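PDB 1NPY: hypothetical shikimate 5-dehydrogenase-like protein HI0607, which catalyses the NADP(+)-dependent oxidation of shikimate to 3-dehydroshikimate in vitro, far more slowly than classical AroE enzymes, so that its biological substrate may be another compound. Local coordinates for residues C9-G14 with F35-F40; T102-I107 with V134-K139; V180-I185 with F210-M215. All blocks are in the same frame, centred on the assembly; numbering follows the deposited sequence.

In the fold
From the N terminus, interaction 1 comes first: strand 7-12 runs into helix 19-31, and strand 35-40 returns beside it, closing a beta-alpha-beta unit at one edge of the mixed sheet in the substrate-binding part. The chain completes that sheet before interaction 2 begins, where helix 102-113 leads across to strand 122-125 and packs on helix 131-140 of the nucleotide-binding part. Interaction 3 closes a second beta-alpha-beta unit, strand 178-181, helix 200-205 and strand 208-211, in the parallel sheet. The three loops follow in series. Interactions 2 and 3 touch: Val134 packs on Val180 and Val182, Phe138 on Val180, and Ile107 on Phe210. Interaction 1 stands apart, its centre about 24 Å from that of interaction 2.

Interaction 1 (C9-G14 with F35-F40); sequences CMSLSG and FIYKAF
Cys9, Met10, Ser11 and Leu12 pair in parallel with Tyr37, Lys38, Ala39 and Phe40, and a ladder of backbone hydrogen bonds joins the two strands. Cys9 N donates to Ile36 O at 2.9 Å and almost straight (174°), and Lys38 N returns a bond to Cys9 O. Ser11 N then gives to Lys38 O, and Phe40 N to Ser11 O at 2.8 Å; a weak bond from Ser13 N to Phe40 O ends the series.

Sulfur meets aromatic rings on both sides of the sheet. On the face of Cys9 and Tyr37, Cys9 SG lies in the plane of the Phe35 ring, 3.7 Å from its edge atom CE2. On the other face Met10 makes a Met-aromatic contact with Phe40: SD lies obliquely, 4.7 Å from the centroid of the Phe40 ring and 36° off its normal, and Met10 CE comes closest, 3.6 Å from Phe40 CD2.

Tyr37 lies flat along the neighbouring strand: with CG anti to the backbone N (chi1 -165°), one ring face covers Met10 CA, 4.0 Å from the ring plane. His24 of helix 19-31 stacks on the ring as well.

One water bridges Ser11, Ser13 and Phe40 where the pairing stops, donating to Phe40 O at 2.8 Å and hydrogen-bonded to Ser11 OG and Ser13 OG. The side chain of Ser13 is about 8 Å from that of Lys67, the inferred proton donor/acceptor. Regular backbone pairing thus fixes the register, sulfur-ring contacts add apolar packing on either face, and the water carries the polar link past the last strand pair.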
loop_
_atom_site.group_PDB
_atom_site.type_symbol
_atom_site.label_atom_id
_atom_site.label_comp_id
_atom_site.label_asym_id
_atom_site.label_seq_id
_atom_site.Cartn_x
_atom_site.Cartn_y
_atom_site.Cartn_z
ATOM N N CYS A 9 9.362 17.244 4.404
ATOM C CA CYS A 9 9.054 15.835 4.319
ATOM C C CYS A 9 9.346 15.436 2.872
ATOM O O CYS A 9 9.412 16.304 1.980
ATOM C CB CYS A 9 7.612 15.499 4.680
ATOM S SG CYS A 9 7.313 15.733 6.443
ATOM N N MET A 10 9.591 14.152 2.693
ATOM C CA MET A 10 10.162 13.717 1.418
ATOM C C MET A 10 9.917 12.253 1.101
ATOM O O MET A 10 9.309 11.517 1.887
ATOM C CB MET A 10 11.668 13.973 1.473
ATOM C CG MET A 10 12.468 13.168 2.485
ATOM S SD MET A 10 14.227 13.474 2.353
ATOM C CE MET A 10 14.613 12.286 1.087
ATOM N N SER A 11 10.370 11.841 -0.082
ATOM C CA SER A 11 10.364 10.421 -0.412
ATOM C C SER A 11 11.705 10.073 -1.090
ATOM O O SER A 11 12.389 10.950 -1.621
ATOM C CB SER A 11 9.220 10.057 -1.344
ATOM O OG SER A 11 9.331 10.648 -2.622
ATOM N N LEU A 12 12.038 8.792 -1.032
ATOM C CA LEU A 12 13.208 8.242 -1.710
ATOM C C LEU A 12 12.761 7.046 -2.528
ATOM O O LEU A 12 12.169 6.124 -1.984
ATOM C CB LEU A 12 14.266 7.781 -0.703
ATOM C CG LEU A 12 15.120 8.841 -0.032
ATOM C CD1 LEU A 12 15.860 8.194 1.114
ATOM C CD2 LEU A 12 16.124 9.507 -0.993
ATOM N N SER A 13 13.080 7.032 -3.823
ATOM C CA SER A 13 12.721 5.929 -4.707
ATOM C C SER A 13 13.721 5.904 -5.853
ATOM O O SER A 13 14.312 6.929 -6.190
ATOM C CB SER A 13 11.387 6.107 -5.438
ATOM O OG SER A 13 10.547 7.062 -4.848
ATOM N N GLY A 14 13.811 4.752 -6.506
ATOM C CA GLY A 14 14.671 4.621 -7.669
ATOM C C GLY A 14 14.078 5.349 -8.861
ATOM O O GLY A 14 14.826 5.833 -9.734
ATOM N N PHE A 35 5.180 23.276 6.225
ATOM C CA PHE A 35 5.791 22.041 5.740
ATOM C C PHE A 35 5.866 22.181 4.220
ATOM O O PHE A 35 5.010 22.833 3.605
ATOM C CB PHE A 35 4.912 20.825 6.015
ATOM C CG PHE A 35 5.076 20.171 7.368
ATOM C CD1 PHE A 35 4.667 20.803 8.536
ATOM C CD2 PHE A 35 5.555 18.872 7.463
ATOM C CE1 PHE A 35 4.788 20.184 9.760
ATOM C CE2 PHE A 35 5.672 18.243 8.666
ATOM C CZ PHE A 35 5.302 18.905 9.828
ATOM N N ILE A 36 6.877 21.548 3.629
ATOM C CA ILE A 36 6.981 21.280 2.194
ATOM C C ILE A 36 7.376 19.833 1.956
ATOM O O ILE A 36 7.970 19.172 2.822
ATOM C CB ILE A 36 8.000 22.189 1.498
ATOM C CG1 ILE A 36 9.376 22.084 2.156
ATOM C CG2 ILE A 36 7.483 23.600 1.448
ATOM C CD1 ILE A 36 10.538 22.668 1.339
ATOM N N TYR A 37 6.993 19.300 0.798
ATOM C CA TYR A 37 7.293 17.928 0.443
ATOM C C TYR A 37 8.028 17.896 -0.904
ATOM O O TYR A 37 7.668 18.645 -1.817
ATOM C CB TYR A 37 6.005 17.129 0.253
ATOM C CG TYR A 37 6.159 15.619 0.235
ATOM C CD1 TYR A 37 5.901 14.866 1.384
ATOM C CD2 TYR A 37 6.545 14.920 -0.910
ATOM C CE1 TYR A 37 5.999 13.493 1.400
ATOM C CE2 TYR A 37 6.620 13.535 -0.911
ATOM C CZ TYR A 37 6.321 12.819 0.241
ATOM O OH TYR A 37 6.362 11.448 0.303
ATOM N N LYS A 38 9.052 17.060 -1.008
ATOM C CA LYS A 38 9.660 16.792 -2.314
ATOM C C LYS A 38 10.153 15.360 -2.439
ATOM O O LYS A 38 10.679 14.785 -1.486
ATOM C CB LYS A 38 10.830 17.743 -2.562
ATOM C CG LYS A 38 11.201 17.832 -4.032
ATOM C CD LYS A 38 12.445 18.677 -4.250
ATOM C CE LYS A 38 13.670 17.803 -4.467
ATOM N NZ LYS A 38 13.631 17.044 -5.763
ATOM N N ALA A 39 9.976 14.770 -3.621
ATOM C CA ALA A 39 10.584 13.493 -3.949
ATOM C C ALA A 39 12.057 13.647 -4.318
ATOM O O ALA A 39 12.471 14.560 -5.044
ATOM C CB ALA A 39 9.821 12.850 -5.103
ATOM N N PHE A 40 12.830 12.681 -3.840
ATOM C CA PHE A 40 14.259 12.601 -4.112
ATOM C C PHE A 40 14.607 11.205 -4.600
ATOM O O PHE A 40 13.819 10.264 -4.515
ATOM C CB PHE A 40 15.078 12.900 -2.855
ATOM C CG PHE A 40 15.007 14.312 -2.335
ATOM C CD1 PHE A 40 16.063 15.192 -2.498
ATOM C CD2 PHE A 40 13.952 14.725 -1.544
ATOM C CE1 PHE A 40 16.030 16.464 -1.960
ATOM C CE2 PHE A 40 13.921 15.994 -0.996
ATOM C CZ PHE A 40 14.968 16.873 -1.195
HETATM O O HOH W 1 11.054 9.624 -4.475
#

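Interaction 2 (T102-I107 with V134-K139); sequences TDYIAI and VVAAFK
The axes of helical segments 102-107 and 134-139 approach to 8.8 Å at an angle of 47°, and the backbones come nearest at Tyr104 and Ala137, whose CA atoms are 6.1 Å apart, an approach allowed by the small alanine side chain. Tyr104 and Ile107 carry the contact from the first helix, meeting Val134, Ala136 and Ala137 of the second.

Tyr104 has CG anti to its own N (chi1 170°), which carries the ring across to the other helix. Its CE1 corner does the touching, 3.6 Å from Ala137 N and 4.0 Å from Ala136 CB, and Ala136 O lies in the ring plane at the edge. The hydroxyl reaches beyond the segment to hydrogen-bond with Asn140, so the phenol grips helix 131-140 by both its rim and its polar end.

Ile107 leaves its helix toward the partner and splits the contact between its branches. CG2 sets against Ala137 CB at 3.6 Å, while Ile107 CD1, at the end of the longer branch, meets Val134 CG2 at 3.7 Å, the two side chains crossing at about a right angle.

Asp103, inferred to bind substrate, sits on this first helix, and Met130, a probable NADP(+)-binding residue, lies close to Ile107. The arrangement is that of the domain junction of shikimate dehydrogenases, where a helix following the substrate-binding sheet packs against the first helix of the Rossmann-type nucleotide-binding domain.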
loop_
_atom_site.group_PDB
_atom_site.type_symbol
_atom_site.label_atom_id
_atom_site.label_comp_id
_atom_site.label_asym_id
_atom_site.label_seq_id
_atom_site.Cartn_x
_atom_site.Cartn_y
_atom_site.Cartn_z
ATOM N N THR A 102 2.840 1.852 6.016
ATOM C CA THR A 102 1.472 2.320 5.842
ATOM C C THR A 102 0.694 1.600 4.748
ATOM O O THR A 102 -0.526 1.715 4.710
ATOM C CB THR A 102 1.355 3.828 5.635
ATOM O OG1 THR A 102 2.082 4.232 4.474
ATOM C CG2 THR A 102 1.882 4.615 6.804
ATOM N N ASP A 103 1.350 0.832 3.886
ATOM C CA ASP A 103 0.590 -0.073 3.041
ATOM C C ASP A 103 -0.126 -1.138 3.880
ATOM O O ASP A 103 -1.318 -1.378 3.692
ATOM C CB ASP A 103 1.503 -0.749 2.037
ATOM C CG ASP A 103 1.910 0.172 0.912
ATOM O OD1 ASP A 103 1.141 1.071 0.484
ATOM O OD2 ASP A 103 3.001 -0.041 0.351
ATOM N N TYR A 104 0.603 -1.762 4.804
ATOM C CA TYR A 104 0.020 -2.692 5.754
ATOM C C TYR A 104 -1.099 -2.023 6.563
ATOM O O TYR A 104 -2.203 -2.561 6.681
ATOM C CB TYR A 104 1.131 -3.267 6.648
ATOM C CG TYR A 104 0.609 -4.061 7.819
ATOM C CD1 TYR A 104 0.301 -5.415 7.685
ATOM C CD2 TYR A 104 0.349 -3.444 9.047
ATOM C CE1 TYR A 104 -0.254 -6.122 8.741
ATOM C CE2 TYR A 104 -0.178 -4.160 10.104
ATOM C CZ TYR A 104 -0.465 -5.498 9.950
ATOM O OH TYR A 104 -1.012 -6.181 11.021
ATOM N N ILE A 105 -0.825 -0.849 7.126
ATOM C CA ILE A 105 -1.831 -0.136 7.913
ATOM C C ILE A 105 -3.073 0.124 7.064
ATOM O O ILE A 105 -4.193 -0.069 7.539
ATOM C CB ILE A 105 -1.259 1.143 8.545
ATOM C CG1 ILE A 105 -0.111 0.812 9.501
ATOM C CG2 ILE A 105 -2.299 1.925 9.338
ATOM C CD1 ILE A 105 0.680 2.012 9.932
ATOM N N ALA A 106 -2.890 0.602 5.838
ATOM C CA ALA A 106 -4.020 0.904 4.956
ATOM C C ALA A 106 -4.880 -0.322 4.686
ATOM O O ALA A 106 -6.111 -0.216 4.666
ATOM C CB ALA A 106 -3.546 1.523 3.630
ATOM N N ILE A 107 -4.255 -1.482 4.517
ATOM C CA ILE A 107 -5.010 -2.670 4.144
ATOM C C ILE A 107 -5.835 -3.127 5.352
ATOM O O ILE A 107 -7.027 -3.415 5.231
ATOM C CB ILE A 107 -4.159 -3.802 3.552
ATOM C CG1 ILE A 107 -3.579 -3.374 2.197
ATOM C CG2 ILE A 107 -5.093 -4.993 3.328
ATOM C CD1 ILE A 107 -2.226 -3.932 1.927
ATOM N N VAL A 134 -0.850 -7.504 2.073
ATOM C CA VAL A 134 -2.213 -8.023 2.045
ATOM C C VAL A 134 -2.391 -9.271 2.922
ATOM O O VAL A 134 -3.295 -9.319 3.770
ATOM C CB VAL A 134 -2.641 -8.270 0.577
ATOM C CG1 VAL A 134 -3.913 -9.101 0.571
ATOM C CG2 VAL A 134 -2.778 -6.910 -0.148
ATOM N N VAL A 135 -1.537 -10.271 2.725
ATOM C CA VAL A 135 -1.634 -11.528 3.448
ATOM C C VAL A 135 -1.497 -11.285 4.948
ATOM O O VAL A 135 -2.251 -11.845 5.755
ATOM C CB VAL A 135 -0.632 -12.560 2.925
ATOM C CG1 VAL A 135 -0.632 -13.826 3.785
ATOM C CG2 VAL A 135 -0.975 -12.902 1.492
ATOM N N ALA A 136 -0.536 -10.445 5.324
ATOM C CA ALA A 136 -0.309 -10.163 6.741
ATOM C C ALA A 136 -1.446 -9.390 7.379
ATOM O O ALA A 136 -1.788 -9.592 8.553
ATOM C CB ALA A 136 1.009 -9.401 6.913
ATOM N N ALA A 137 -2.011 -8.466 6.610
ATOM C CA ALA A 137 -3.141 -7.686 7.090
ATOM C C ALA A 137 -4.354 -8.567 7.348
ATOM O O ALA A 137 -5.052 -8.407 8.358
ATOM C CB ALA A 137 -3.468 -6.535 6.151
ATOM N N PHE A 138 -4.603 -9.505 6.439
ATOM C CA PHE A 138 -5.699 -10.445 6.681
ATOM C C PHE A 138 -5.424 -11.323 7.893
ATOM O O PHE A 138 -6.312 -11.538 8.714
ATOM C CB PHE A 138 -6.017 -11.257 5.428
ATOM C CG PHE A 138 -6.934 -10.540 4.474
ATOM C CD1 PHE A 138 -8.299 -10.504 4.696
ATOM C CD2 PHE A 138 -6.427 -9.887 3.359
ATOM C CE1 PHE A 138 -9.145 -9.850 3.854
ATOM C CE2 PHE A 138 -7.276 -9.253 2.484
ATOM C CZ PHE A 138 -8.637 -9.221 2.731
ATOM N N LYS A 139 -4.191 -11.780 8.047
ATOM C CA LYS A 139 -3.853 -12.716 9.110
ATOM C C LYS A 139 -4.030 -11.987 10.427
ATOM O O LYS A 139 -4.634 -12.524 11.365
ATOM C CB LYS A 139 -2.401 -13.174 8.976
ATOM C CG LYS A 139 -1.922 -14.164 10.046
ATOM C CD LYS A 139 -2.572 -15.513 9.799
ATOM C CE LYS A 139 -2.126 -16.551 10.837
ATOM N NZ LYS A 139 -1.671 -15.849 12.070
#

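Interaction 3 (V180-I185 with F210-M215); sequences VNVTSI and FDVVAM
Phe210 presents one ring face to Val180 CG1, which lies 4.1 Å from Phe210 CD1, while Ile107 CG2 of the neighbouring helix approaches ring atom CE1. On the opposite side of the sheet the Asn181 amide and the Asp211 carboxylate run side by side, their planes 74° apart. These pairs belong to adjacent parallel strands of the Rossmann-type NADP(+)-binding domain, in the beta-alpha-beta unit formed by strand 178-181, helix 200-205 and strand 208-211.

The backbone gives two bonds: Asn181 N to Phe210 O at 2.8 Å, and Val212 N to Asn181 O at 3.0 Å. Beyond them the strands end and the chains separate into loops, with Val182 CG1 and Val212 CG2 still packed together at 3.8 Å.

Asn181 shapes the loop that follows its own strand and ties it to Asp211. Its CG is anti to the backbone N (chi1 176°), extending the amide alongside Asp211. OD1 accepts two bonds, from Thr183 OG1 on a lone pair and from Thr183 N above the carbonyl plane, the latter closing an Asx turn. Thr183 OG1 in turn accepts from Ile185 N in an ST turn. Together these shape the loop that carries Ser184, a probable NADP(+)-binding residue. Val213 CG2 packs against the carbonyls of this loop, 3.4 Å from Ile185 O and also near Thr183 O.

One carboxylate oxygen, Asp211 OD2, is held by Thr219 and by a water that also donates to Ile185 O. The other, Asp211 OD1, is gripped from opposite faces of the carboxylate: Val213 N closes a second Asx turn on one, and on the other Asn181 ND2 donates a nearly straight bond of 2.8 Å to OD1 from within its own amide plane.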
loop_
_atom_site.group_PDB
_atom_site.type_symbol
_atom_site.label_atom_id
_atom_site.label_comp_id
_atom_site.label_asym_id
_atom_site.label_seq_id
_atom_site.Cartn_x
_atom_site.Cartn_y
_atom_site.Cartn_z
ATOM N N VAL A 180 -8.777 -11.159 -3.999
ATOM C CA VAL A 180 -7.850 -10.038 -3.960
ATOM C C VAL A 180 -6.818 -10.209 -5.068
ATOM O O VAL A 180 -6.139 -11.235 -5.156
ATOM C CB VAL A 180 -7.092 -9.915 -2.608
ATOM C CG1 VAL A 180 -6.354 -8.611 -2.523
ATOM C CG2 VAL A 180 -7.993 -10.119 -1.415
ATOM N N ASN A 181 -6.652 -9.175 -5.886
ATOM C CA ASN A 181 -5.630 -9.197 -6.916
ATOM C C ASN A 181 -4.441 -8.346 -6.459
ATOM O O ASN A 181 -4.603 -7.149 -6.158
ATOM C CB ASN A 181 -6.119 -8.630 -8.246
ATOM C CG ASN A 181 -4.994 -8.573 -9.272
ATOM O OD1 ASN A 181 -4.331 -9.581 -9.496
ATOM N ND2 ASN A 181 -4.773 -7.428 -9.883
ATOM N N VAL A 182 -3.279 -8.996 -6.409
ATOM C CA VAL A 182 -2.001 -8.348 -6.156
ATOM C C VAL A 182 -0.978 -8.639 -7.269
ATOM O O VAL A 182 0.240 -8.530 -7.085
ATOM C CB VAL A 182 -1.396 -8.707 -4.779
ATOM C CG1 VAL A 182 -2.290 -8.218 -3.662
ATOM C CG2 VAL A 182 -1.085 -10.203 -4.616
ATOM N N THR A 183 -1.479 -8.973 -8.448
ATOM C CA THR A 183 -0.636 -9.122 -9.637
ATOM C C THR A 183 -0.644 -7.824 -10.433
ATOM O O THR A 183 -1.427 -6.905 -10.152
ATOM C CB THR A 183 -1.137 -10.230 -10.603
ATOM O OG1 THR A 183 -2.412 -9.877 -11.160
ATOM C CG2 THR A 183 -1.352 -11.604 -9.983
ATOM N N SER A 184 0.189 -7.763 -11.474
ATOM C CA SER A 184 0.098 -6.718 -12.488
ATOM C C SER A 184 -1.052 -6.851 -13.497
ATOM O O SER A 184 -1.149 -6.040 -14.423
ATOM C CB SER A 184 1.423 -6.649 -13.244
ATOM O OG SER A 184 1.643 -7.925 -13.813
ATOM N N ILE A 185 -1.882 -7.880 -13.381
ATOM C CA ILE A 185 -3.020 -8.048 -14.282
ATOM C C ILE A 185 -3.930 -6.829 -14.126
ATOM O O ILE A 185 -4.280 -6.476 -13.004
ATOM C CB ILE A 185 -3.781 -9.371 -14.013
ATOM C CG1 ILE A 185 -2.968 -10.606 -14.420
ATOM C CG2 ILE A 185 -5.084 -9.369 -14.783
ATOM C CD1 ILE A 185 -3.492 -11.902 -13.869
ATOM N N PHE A 210 -11.349 -7.116 -4.496
ATOM C CA PHE A 210 -10.380 -6.150 -3.990
ATOM C C PHE A 210 -9.167 -6.187 -4.919
ATOM O O PHE A 210 -8.483 -7.209 -5.047
ATOM C CB PHE A 210 -10.048 -6.523 -2.549
ATOM C CG PHE A 210 -9.078 -5.618 -1.810
ATOM C CD1 PHE A 210 -8.750 -5.962 -0.508
ATOM C CD2 PHE A 210 -8.509 -4.491 -2.360
ATOM C CE1 PHE A 210 -7.865 -5.183 0.226
ATOM C CE2 PHE A 210 -7.627 -3.715 -1.641
ATOM C CZ PHE A 210 -7.298 -4.067 -0.346
ATOM N N ASP A 211 -8.997 -5.127 -5.693
ATOM C CA ASP A 211 -7.920 -5.085 -6.681
ATOM C C ASP A 211 -6.972 -4.012 -6.185
ATOM O O ASP A 211 -7.320 -2.829 -6.113
ATOM C CB ASP A 211 -8.448 -4.714 -8.063
ATOM C CG ASP A 211 -7.496 -5.062 -9.188
ATOM O OD1 ASP A 211 -6.282 -5.263 -8.947
ATOM O OD2 ASP A 211 -7.914 -5.144 -10.368
ATOM N N VAL A 212 -5.732 -4.411 -5.946
ATOM C CA VAL A 212 -4.711 -3.463 -5.530
ATOM C C VAL A 212 -4.176 -2.634 -6.694
ATOM O O VAL A 212 -3.591 -1.572 -6.507
ATOM C CB VAL A 212 -3.606 -4.178 -4.738
ATOM C CG1 VAL A 212 -2.584 -3.189 -4.236
ATOM C CG2 VAL A 212 -4.191 -4.900 -3.535
ATOM N N VAL A 213 -4.432 -3.045 -7.932
ATOM C CA VAL A 213 -4.094 -2.203 -9.079
ATOM C C VAL A 213 -4.883 -0.898 -8.995
ATOM O O VAL A 213 -6.091 -0.913 -8.759
ATOM C CB VAL A 213 -4.443 -2.886 -10.416
ATOM C CG1 VAL A 213 -4.289 -1.894 -11.543
ATOM C CG2 VAL A 213 -3.565 -4.098 -10.615
ATOM N N ALA A 214 -4.184 0.219 -9.148
ATOM C CA ALA A 214 -4.770 1.542 -8.953
ATOM C C ALA A 214 -5.026 2.316 -10.241
ATOM O O ALA A 214 -5.877 3.198 -10.230
ATOM C CB ALA A 214 -3.903 2.353 -8.015
ATOM N N MET A 215 -4.350 1.962 -11.333
ATOM C CA MET A 215 -4.522 2.639 -12.616
ATOM C C MET A 215 -4.667 1.562 -13.688
ATOM O O MET A 215 -3.726 0.794 -13.929
ATOM C CB MET A 215 -3.307 3.518 -12.919
ATOM C CG MET A 215 -3.351 4.214 -14.270
ATOM S SD MET A 215 -4.683 5.431 -14.436
ATOM C CE MET A 215 -3.790 6.866 -13.831
HETATM O O HOH W 2 -6.920 -6.510 -12.378
#